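Local coordinates for uncharacterized protein (Neisseria gonorrhoeae, PDB 5V77) that is of unknown function but belongs to the NGO_1070-like family and forms an all-beta homodimer in the crystal, at residues Y20-S25 and L31-T36; I47-I52 and S89-D94; F73-P78 and I97-S102. All blocks are in the same frame, centred on the assembly; numbering follows the deposited sequence.

Contact 1 (Y20-S25 and L31-T36); sequences YEIIFS and LTLSFT
A beta hairpin, strand 17-25 followed by strand 30-37, brings Ile23 and Thr32 together as an antiparallel hydrogen-bonded pair. Ile23 N binds Thr32 O and Thr32 N binds Ile23 O, each at 2.9 Å. The second of these is the straighter, 165° at the hydrogen. Near the far end of the hairpin, Tyr20 N reaches Ser34 O at 3.0 Å with an almost linear hydrogen, 171°.

Ile22, Phe24, Leu31 and Leu33 share one face of the hairpin. Leu31 CD2 sits over the middle of the Phe24 ring, 3.5 Å from its centroid, in a CH-pi contact almost along the ring normal. The same methyl meets Ile22 CG2, so one branch of Leu31 serves two residues. Leu33 lies alongside Ile22 and points the same way. The hairpin is part of an antiparallel sheet that closes on itself as a small barrel, with strand 43-58 next to strand 30-37. Leu33 turns into the core, against Ile91 and Ile93. Ile22 and Phe24 also meet the second subunit, where the Phe24 ring is edge-to-face with Phe73 of that subunit.

The other face, with Glu21, Ile23, Thr32 and Ser34, is more polar. Tyr20 CG lies between its backbone N and carbonyl carbon (chi1 69°), and the ring folds back across the neighbouring strand. Its CZ comes 3.5 Å from Ser34 CB, and its CD1 rests near Thr36 CG2. Two waters stitch this face. One donates to Glu21 OE2 and to Thr32 O and also bonds Ser34 OG, 2.6 Å away. The other donates to Ile23 O and joins Ser25 OG to Thr32 OG1, whose oxygens are 4.4 Å apart.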
loop_
_atom_site.group_PDB
_atom_site.type_symbol
_atom_site.label_atom_id
_atom_site.label_comp_id
_atom_site.label_asym_id
_atom_site.label_seq_id
_atom_site.Cartn_x
_atom_site.Cartn_y
_atom_site.Cartn_z
ATOM N N TYR A 20 -5.187 7.219 9.537
ATOM C CA TYR A 20 -3.936 7.958 9.638
ATOM C C TYR A 20 -2.706 7.142 9.273
ATOM O O TYR A 20 -1.615 7.717 9.203
ATOM C CB TYR A 20 -3.752 8.564 11.045
ATOM C CG TYR A 20 -3.508 7.578 12.176
ATOM C CD1 TYR A 20 -4.563 7.079 12.935
ATOM C CD2 TYR A 20 -2.215 7.169 12.502
ATOM C CE1 TYR A 20 -4.332 6.168 13.983
ATOM C CE2 TYR A 20 -1.973 6.271 13.536
ATOM C CZ TYR A 20 -3.042 5.773 14.273
ATOM O OH TYR A 20 -2.808 4.888 15.309
ATOM N N GLU A 21 -2.835 5.841 9.026
ATOM C CA GLU A 21 -1.670 5.094 8.572
ATOM C C GLU A 21 -2.088 3.756 7.986
ATOM O O GLU A 21 -3.139 3.199 8.315
ATOM C CB GLU A 21 -0.664 4.870 9.702
ATOM C CG GLU A 21 -1.211 4.001 10.786
ATOM C CD GLU A 21 -0.211 3.744 11.876
ATOM O OE1 GLU A 21 0.789 4.475 11.953
ATOM O OE2 GLU A 21 -0.427 2.805 12.664
ATOM N N ILE A 22 -1.208 3.232 7.143
ATOM C CA ILE A 22 -1.368 1.942 6.477
ATOM C C ILE A 22 -0.020 1.257 6.592
ATOM O O ILE A 22 0.973 1.774 6.079
ATOM C CB ILE A 22 -1.765 2.097 4.998
ATOM C CG1 ILE A 22 -3.108 2.839 4.864
ATOM C CG2 ILE A 22 -1.831 0.732 4.329
ATOM C CD1 ILE A 22 -3.438 3.194 3.422
ATOM N N ILE A 23 0.039 0.138 7.306
ATOM C CA ILE A 23 1.315 -0.415 7.764
ATOM C C ILE A 23 1.421 -1.876 7.356
ATOM O O ILE A 23 0.548 -2.676 7.694
ATOM C CB ILE A 23 1.446 -0.290 9.291
ATOM C CG1 ILE A 23 1.363 1.191 9.693
ATOM C CG2 ILE A 23 2.712 -0.970 9.783
ATOM C CD1 ILE A 23 2.534 2.023 9.186
ATOM N N PHE A 24 2.526 -2.241 6.702
ATOM C CA PHE A 24 2.817 -3.651 6.452
ATOM C C PHE A 24 3.392 -4.308 7.707
ATOM O O PHE A 24 4.240 -3.720 8.385
ATOM C CB PHE A 24 3.843 -3.786 5.314
ATOM C CG PHE A 24 3.261 -3.646 3.937
ATOM C CD1 PHE A 24 2.683 -4.741 3.304
ATOM C CD2 PHE A 24 3.322 -2.439 3.259
ATOM C CE1 PHE A 24 2.153 -4.622 2.026
ATOM C CE2 PHE A 24 2.787 -2.314 1.982
ATOM C CZ PHE A 24 2.209 -3.416 1.366
ATOM N N SER A 25 2.989 -5.557 7.977
ATOM C CA SER A 25 3.579 -6.363 9.050
ATOM C C SER A 25 3.598 -7.830 8.640
ATOM O O SER A 25 3.173 -8.197 7.546
ATOM C CB SER A 25 2.845 -6.201 10.395
ATOM O OG SER A 25 1.530 -6.741 10.372
ATOM N N LEU A 31 -1.575 -6.192 6.228
ATOM C CA LEU A 31 -1.741 -4.744 6.216
ATOM C C LEU A 31 -2.656 -4.339 7.356
ATOM O O LEU A 31 -3.747 -4.910 7.517
ATOM C CB LEU A 31 -2.339 -4.257 4.893
ATOM C CG LEU A 31 -1.334 -4.084 3.749
ATOM C CD1 LEU A 31 -2.099 -3.890 2.467
ATOM C CD2 LEU A 31 -0.439 -2.870 4.034
ATOM N N THR A 32 -2.236 -3.341 8.130
ATOM C CA THR A 32 -3.079 -2.817 9.200
ATOM C C THR A 32 -3.354 -1.349 8.929
ATOM O O THR A 32 -2.428 -0.564 8.671
ATOM C CB THR A 32 -2.430 -3.005 10.578
ATOM O OG1 THR A 32 -2.158 -4.401 10.776
ATOM C CG2 THR A 32 -3.380 -2.525 11.709
ATOM N N LEU A 33 -4.627 -0.994 8.973
ATOM C CA LEU A 33 -5.082 0.378 8.821
ATOM C C LEU A 33 -5.484 0.880 10.196
ATOM O O LEU A 33 -6.237 0.200 10.892
ATOM C CB LEU A 33 -6.270 0.444 7.857
ATOM C CG LEU A 33 -5.979 0.452 6.354
ATOM C CD1 LEU A 33 -5.254 -0.820 5.926
ATOM C CD2 LEU A 33 -7.282 0.583 5.568
ATOM N N SER A 34 -4.974 2.049 10.603
ATOM C CA SER A 34 -5.272 2.563 11.935
ATOM C C SER A 34 -6.047 3.865 11.847
ATOM O O SER A 34 -5.814 4.678 10.945
ATOM C CB SER A 34 -4.003 2.773 12.753
ATOM O OG SER A 34 -3.377 1.517 12.975
ATOM N N PHE A 35 -6.932 4.067 12.833
ATOM C CA PHE A 35 -7.947 5.109 12.777
ATOM C C PHE A 35 -8.046 5.844 14.102
ATOM O O PHE A 35 -7.867 5.252 15.169
ATOM C CB PHE A 35 -9.332 4.527 12.468
ATOM C CG PHE A 35 -9.391 3.742 11.188
ATOM C CD1 PHE A 35 -9.034 2.394 11.171
ATOM C CD2 PHE A 35 -9.815 4.347 10.005
ATOM C CE1 PHE A 35 -9.093 1.651 9.984
ATOM C CE2 PHE A 35 -9.883 3.622 8.820
ATOM C CZ PHE A 35 -9.520 2.275 8.803
ATOM N N THR A 36 -8.361 7.135 14.019
ATOM C CA THR A 36 -8.850 7.929 15.143
ATOM C C THR A 36 -10.342 8.189 14.974
ATOM O O THR A 36 -10.917 7.990 13.899
ATOM C CB THR A 36 -8.111 9.272 15.250
ATOM O OG1 THR A 36 -8.307 10.020 14.036
ATOM C CG2 THR A 36 -6.618 9.055 15.487
HETATM O O HOH W 1 -1.557 0.616 11.339
HETATM O O HOH W 2 0.343 -4.533 9.894
#

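Contact 2 (I47-I52 and S89-D94); sequences IKCSNI and SEIIID
Ile91 meets segment 47-52 mainly through its CD1 methyl, and all the direct contact is apolar. The methyl comes 4.1 Å from Ile47 CG2 and 4.0 Å from Cys49 SG. It therefore touches two residues separated by one, whose side chains point to the same side of their strand. Ile91 CG1 takes the position between the backbone N and the carbonyl carbon (chi1 50°), and chi2 is near 180° at 167°. The extended branch carries CD1 across to the other strand. Ile47 and Ile91 run past each other in opposite directions. Cys49 SG meets the same methyl.

The segments are not paired through their backbones. The nearest CA atoms, those of Cys49 and Ser89, are 8.6 Å apart, so side chains alone make the meeting. The contact lies inside the small barrel formed by the closed antiparallel sheet. Strand 98-103 is the strand between in its order, paired with both strand 43-58 and strand 89-94. All three touching residues are buried.

More apolar side chains surround them: Ile47 also packs on Phe35, Ile80, Ile106 and Phe108, Cys49 on Ala103, and Ile91 on Leu82. Backbone hydrogen bonding is left to other strands, since Ile47 and Cys49 both bond to strand 30-37. The chain then turns a corner at Asn51, and beyond it the carbonyl oxygen of Ile52 binds Tyr65 OH and Thr59 OG1 of the second subunit.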
loop_
_atom_site.group_PDB
_atom_site.type_symbol
_atom_site.label_atom_id
_atom_site.label_comp_id
_atom_site.label_asym_id
_atom_site.label_seq_id
_atom_site.Cartn_x
_atom_site.Cartn_y
_atom_site.Cartn_z
ATOM N N ILE A 47 -8.130 -1.957 11.395
ATOM C CA ILE A 47 -8.577 -3.070 10.556
ATOM C C ILE A 47 -7.335 -3.814 10.113
ATOM O O ILE A 47 -6.427 -3.219 9.511
ATOM C CB ILE A 47 -9.378 -2.587 9.337
ATOM C CG1 ILE A 47 -10.652 -1.886 9.792
ATOM C CG2 ILE A 47 -9.701 -3.772 8.410
ATOM C CD1 ILE A 47 -11.363 -1.139 8.652
ATOM N N LYS A 48 -7.296 -5.109 10.395
ATOM C CA LYS A 48 -6.136 -5.946 10.093
ATOM C C LYS A 48 -6.483 -6.883 8.941
ATOM O O LYS A 48 -7.419 -7.687 9.050
ATOM C CB LYS A 48 -5.727 -6.745 11.328
ATOM C CG LYS A 48 -4.509 -7.679 11.117
ATOM C CD LYS A 48 -4.268 -8.489 12.399
ATOM C CE LYS A 48 -3.239 -9.592 12.214
ATOM N NZ LYS A 48 -2.973 -10.306 13.515
ATOM N N CYS A 49 -5.733 -6.781 7.849
ATOM C CA CYS A 49 -5.974 -7.569 6.639
ATOM C C CYS A 49 -4.848 -8.592 6.561
ATOM O O CYS A 49 -3.716 -8.235 6.243
ATOM C CB CYS A 49 -6.004 -6.663 5.416
ATOM S SG CYS A 49 -7.273 -5.324 5.558
ATOM N N SER A 50 -5.139 -9.856 6.878
ATOM C CA SER A 50 -4.096 -10.879 6.973
ATOM C C SER A 50 -4.044 -11.745 5.718
ATOM O O SER A 50 -5.079 -12.241 5.253
ATOM C CB SER A 50 -4.312 -11.781 8.194
ATOM O OG SER A 50 -4.299 -11.001 9.373
ATOM N N ASN A 51 -2.820 -11.960 5.211
ATOM C CA ASN A 51 -2.556 -12.712 3.986
ATOM C C ASN A 51 -3.145 -11.957 2.807
ATOM O O ASN A 51 -4.193 -12.314 2.257
ATOM C CB ASN A 51 -3.077 -14.157 4.097
ATOM C CG ASN A 51 -2.309 -14.945 5.122
ATOM O OD1 ASN A 51 -1.245 -14.500 5.572
ATOM N ND2 ASN A 51 -2.833 -16.099 5.522
ATOM N N ILE A 52 -2.446 -10.892 2.419
ATOM C CA ILE A 52 -2.940 -9.968 1.412
ATOM C C ILE A 52 -3.037 -10.645 0.060
ATOM O O ILE A 52 -2.111 -11.343 -0.381
ATOM C CB ILE A 52 -2.008 -8.752 1.331
ATOM C CG1 ILE A 52 -2.034 -8.018 2.664
ATOM C CG2 ILE A 52 -2.417 -7.829 0.171
ATOM C CD1 ILE A 52 -3.338 -7.408 2.982
ATOM N N SER A 89 -11.905 -11.927 2.216
ATOM C CA SER A 89 -12.744 -10.758 2.435
ATOM C C SER A 89 -12.106 -9.543 1.770
ATOM O O SER A 89 -10.925 -9.547 1.424
ATOM C CB SER A 89 -12.974 -10.504 3.937
ATOM O OG SER A 89 -13.699 -11.581 4.527
ATOM N N GLU A 90 -12.908 -8.489 1.606
ATOM C CA GLU A 90 -12.455 -7.271 0.949
ATOM C C GLU A 90 -13.046 -6.067 1.665
ATOM O O GLU A 90 -14.230 -6.074 2.010
ATOM C CB GLU A 90 -12.875 -7.261 -0.532
ATOM C CG GLU A 90 -12.339 -6.072 -1.328
ATOM C CD GLU A 90 -12.831 -6.072 -2.760
ATOM O OE1 GLU A 90 -13.577 -6.995 -3.118
ATOM O OE2 GLU A 90 -12.469 -5.156 -3.529
ATOM N N ILE A 91 -12.229 -5.034 1.890
ATOM C CA ILE A 91 -12.745 -3.745 2.334
ATOM C C ILE A 91 -12.617 -2.762 1.182
ATOM O O ILE A 91 -11.655 -2.817 0.406
ATOM C CB ILE A 91 -12.046 -3.198 3.595
ATOM C CG1 ILE A 91 -10.522 -3.219 3.456
ATOM C CG2 ILE A 91 -12.502 -3.954 4.840
ATOM C CD1 ILE A 91 -9.844 -2.405 4.542
ATOM N N ILE A 92 -13.589 -1.866 1.072
ATOM C CA ILE A 92 -13.557 -0.803 0.080
ATOM C C ILE A 92 -13.775 0.521 0.789
ATOM O O ILE A 92 -14.748 0.681 1.534
ATOM C CB ILE A 92 -14.603 -1.009 -1.025
ATOM C CG1 ILE A 92 -14.309 -2.307 -1.772
ATOM C CG2 ILE A 92 -14.582 0.179 -1.990
ATOM C CD1 ILE A 92 -15.272 -2.586 -2.895
ATOM N N ILE A 93 -12.854 1.457 0.579
ATOM C CA ILE A 93 -12.977 2.825 1.065
ATOM C C ILE A 93 -13.135 3.711 -0.158
ATOM O O ILE A 93 -12.268 3.710 -1.036
ATOM C CB ILE A 93 -11.746 3.243 1.884
ATOM C CG1 ILE A 93 -11.600 2.359 3.134
ATOM C CG2 ILE A 93 -11.822 4.731 2.222
ATOM C CD1 ILE A 93 -10.244 2.481 3.806
ATOM N N ASP A 94 -14.230 4.457 -0.233
ATOM C CA ASP A 94 -14.494 5.294 -1.406
ATOM C C ASP A 94 -14.824 6.698 -0.910
ATOM O O ASP A 94 -15.963 6.970 -0.531
ATOM C CB ASP A 94 -15.614 4.700 -2.254
ATOM C CG ASP A 94 -15.774 5.398 -3.600
ATOM O OD1 ASP A 94 -15.326 6.556 -3.754
ATOM O OD2 ASP A 94 -16.365 4.782 -4.510
#

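Contact 3 (F73-P78 and I97-S102); sequences FPLFIP and IIIKIS
Leu75 CG lies anti to the backbone N (chi1 -177°), which carries the isobutyl group inward, and chi2 of 68° splits its methyls between Ile97 and Ile99. In segment 97-102, CG1 of each isoleucine lies opposite the carbonyl carbon. The Ile99 branch is then extended at chi2 162°. The two methyls of Leu75 are shared out. CD1 meets Ile97 CD1 at 4.0 Å, and CD2 meets Ile99 CD1 at the same distance, 4.0 Å. Leu75 and Ile99 approach tip to tip, while Leu75 and Ile97 cross at a slant.

The two segments are not neighbours in the sheet. The nearest CA atoms, those of Leu75 and Ile97, are 9.0 Å apart. Leu75 begins strand 75-84, just after the cis Phe73-Pro74 peptide, and its backbone pairs with Leu19. Strand 89-94 lies between strands 75-84 and 98-103 in the strand order. The contact thus spans the inside of the small antiparallel barrel. Leu57 packs on both Ile97 and Ile99, Phe62 and Val63 pack on Ile97, and Val95 packs on Leu75.

Methyl groups make the whole contact, and all three touching residues are buried. It has no polar bond to fix a direction, so the join depends on dispersion, the hydrophobic effect and the fit of the branched side chains.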
loop_
_atom_site.group_PDB
_atom_site.type_symbol
_atom_site.label_atom_id
_atom_site.label_comp_id
_atom_site.label_asym_id
_atom_site.label_seq_id
_atom_site.Cartn_x
_atom_site.Cartn_y
_atom_site.Cartn_z
ATOM N N PHE A 73 -3.358 11.510 4.338
ATOM C CA PHE A 73 -3.621 11.355 5.765
ATOM C C PHE A 73 -3.652 12.716 6.447
ATOM O O PHE A 73 -2.835 13.581 6.131
ATOM C CB PHE A 73 -2.545 10.503 6.439
ATOM C CG PHE A 73 -2.389 9.129 5.852
ATOM C CD1 PHE A 73 -3.490 8.381 5.456
ATOM C CD2 PHE A 73 -1.125 8.581 5.709
ATOM C CE1 PHE A 73 -3.324 7.095 4.921
ATOM C CE2 PHE A 73 -0.949 7.302 5.176
ATOM C CZ PHE A 73 -2.038 6.566 4.770
ATOM N N PRO A 74 -4.568 12.948 7.404
ATOM C CA PRO A 74 -5.602 12.009 7.861
ATOM C C PRO A 74 -6.730 11.935 6.845
ATOM O O PRO A 74 -7.089 12.955 6.269
ATOM C CB PRO A 74 -6.099 12.624 9.184
ATOM C CG PRO A 74 -5.162 13.756 9.488
ATOM C CD PRO A 74 -4.573 14.191 8.184
ATOM N N LEU A 75 -7.274 10.753 6.611
ATOM C CA LEU A 75 -8.324 10.574 5.617
ATOM C C LEU A 75 -9.642 10.328 6.342
ATOM O O LEU A 75 -9.837 9.263 6.931
ATOM C CB LEU A 75 -7.968 9.415 4.687
ATOM C CG LEU A 75 -8.911 9.096 3.526
ATOM C CD1 LEU A 75 -8.879 10.224 2.502
ATOM C CD2 LEU A 75 -8.526 7.758 2.882
ATOM N N PHE A 76 -10.560 11.276 6.260
ATOM C CA PHE A 76 -11.838 11.120 6.939
ATOM C C PHE A 76 -12.771 10.242 6.106
ATOM O O PHE A 76 -12.919 10.446 4.897
ATOM C CB PHE A 76 -12.428 12.499 7.221
ATOM C CG PHE A 76 -11.474 13.399 7.967
ATOM C CD1 PHE A 76 -11.056 14.601 7.426
ATOM C CD2 PHE A 76 -10.953 13.005 9.190
ATOM C CE1 PHE A 76 -10.166 15.412 8.109
ATOM C CE2 PHE A 76 -10.067 13.803 9.876
ATOM C CZ PHE A 76 -9.673 15.013 9.337
ATOM N N ILE A 77 -13.369 9.239 6.755
ATOM C CA ILE A 77 -14.125 8.191 6.081
ATOM C C ILE A 77 -15.506 8.087 6.715
ATOM O O ILE A 77 -15.615 7.793 7.913
ATOM C CB ILE A 77 -13.399 6.837 6.160
ATOM C CG1 ILE A 77 -12.036 6.903 5.463
ATOM C CG2 ILE A 77 -14.249 5.737 5.550
ATOM C CD1 ILE A 77 -11.182 5.665 5.709
ATOM N N PRO A 78 -16.583 8.313 5.955
ATOM C CA PRO A 78 -17.929 8.082 6.513
ATOM C C PRO A 78 -18.165 6.649 6.970
ATOM O O PRO A 78 -18.775 6.434 8.027
ATOM C CB PRO A 78 -18.852 8.463 5.346
ATOM C CG PRO A 78 -18.033 9.417 4.516
ATOM C CD PRO A 78 -16.630 8.891 4.605
ATOM N N ILE A 97 -10.715 9.599 -3.079
ATOM C CA ILE A 97 -9.668 8.592 -3.055
ATOM C C ILE A 97 -10.324 7.234 -2.839
ATOM O O ILE A 97 -11.310 7.117 -2.102
ATOM C CB ILE A 97 -8.662 8.943 -1.947
ATOM C CG1 ILE A 97 -7.903 10.217 -2.332
ATOM C CG2 ILE A 97 -7.735 7.789 -1.645
ATOM C CD1 ILE A 97 -7.600 11.103 -1.166
ATOM N N ILE A 98 -9.808 6.204 -3.499
ATOM C CA ILE A 98 -10.335 4.847 -3.373
ATOM C C ILE A 98 -9.233 3.918 -2.882
ATOM O O ILE A 98 -8.117 3.933 -3.410
ATOM C CB ILE A 98 -10.920 4.344 -4.704
ATOM C CG1 ILE A 98 -12.123 5.212 -5.086
ATOM C CG2 ILE A 98 -11.307 2.878 -4.602
ATOM C CD1 ILE A 98 -12.975 4.649 -6.197
ATOM N N ILE A 99 -9.553 3.115 -1.867
ATOM C CA ILE A 99 -8.668 2.086 -1.343
ATOM C C ILE A 99 -9.440 0.775 -1.329
ATOM O O ILE A 99 -10.546 0.710 -0.781
ATOM C CB ILE A 99 -8.157 2.422 0.073
ATOM C CG1 ILE A 99 -7.257 3.661 0.041
ATOM C CG2 ILE A 99 -7.378 1.209 0.665
ATOM C CD1 ILE A 99 -7.064 4.325 1.404
ATOM N N LYS A 100 -8.862 -0.269 -1.925
ATOM C CA LYS A 100 -9.464 -1.600 -1.919
ATOM C C LYS A 100 -8.415 -2.577 -1.424
ATOM O O LYS A 100 -7.276 -2.552 -1.900
ATOM C CB LYS A 100 -9.933 -2.036 -3.314
ATOM C CG LYS A 100 -11.070 -1.225 -3.922
ATOM C CD LYS A 100 -11.568 -1.909 -5.198
ATOM C CE LYS A 100 -12.673 -1.120 -5.880
ATOM N NZ LYS A 100 -13.132 -1.777 -7.140
ATOM N N ILE A 101 -8.779 -3.424 -0.468
ATOM C CA ILE A 101 -7.861 -4.448 0.024
ATOM C C ILE A 101 -8.613 -5.758 0.102
ATOM O O ILE A 101 -9.677 -5.820 0.725
ATOM C CB ILE A 101 -7.286 -4.115 1.415
ATOM C CG1 ILE A 101 -6.591 -2.756 1.386
ATOM C CG2 ILE A 101 -6.277 -5.216 1.814
ATOM C CD1 ILE A 101 -6.126 -2.252 2.747
ATOM N N SER A 102 -8.049 -6.800 -0.498
ATOM C CA SER A 102 -8.552 -8.164 -0.383
ATOM C C SER A 102 -7.519 -8.993 0.369
ATOM O O SER A 102 -6.317 -8.866 0.125
ATOM C CB SER A 102 -8.810 -8.786 -1.760
ATOM O OG SER A 102 -9.925 -8.173 -2.395
#

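How the contacts relate
The three contacts belong to one antiparallel sheet closed into a small barrel, and their centres lie about 11 Å from one another. Contact 1 is a true strand pair, while contacts 2 and 3 reach across the interior. Backbone bonds tie contact 1 to contact 2: Leu31 O to Cys49 N at 2.7 Å, and Leu33 N to Ile47 O. Contacts 2 and 3 are joined the same way, with Ile91 N 2.9 Å from Ile101 O. Contact 1 meets contact 3 by packing, Leu33 CD1 on Ile101 CD1 at 3.6 Å. The function is uncharacterised, so the contacts are not assigned to any site. A sulfate, probably from crystallisation, lies about 4 Å from the Phe24 side chain in contact 1.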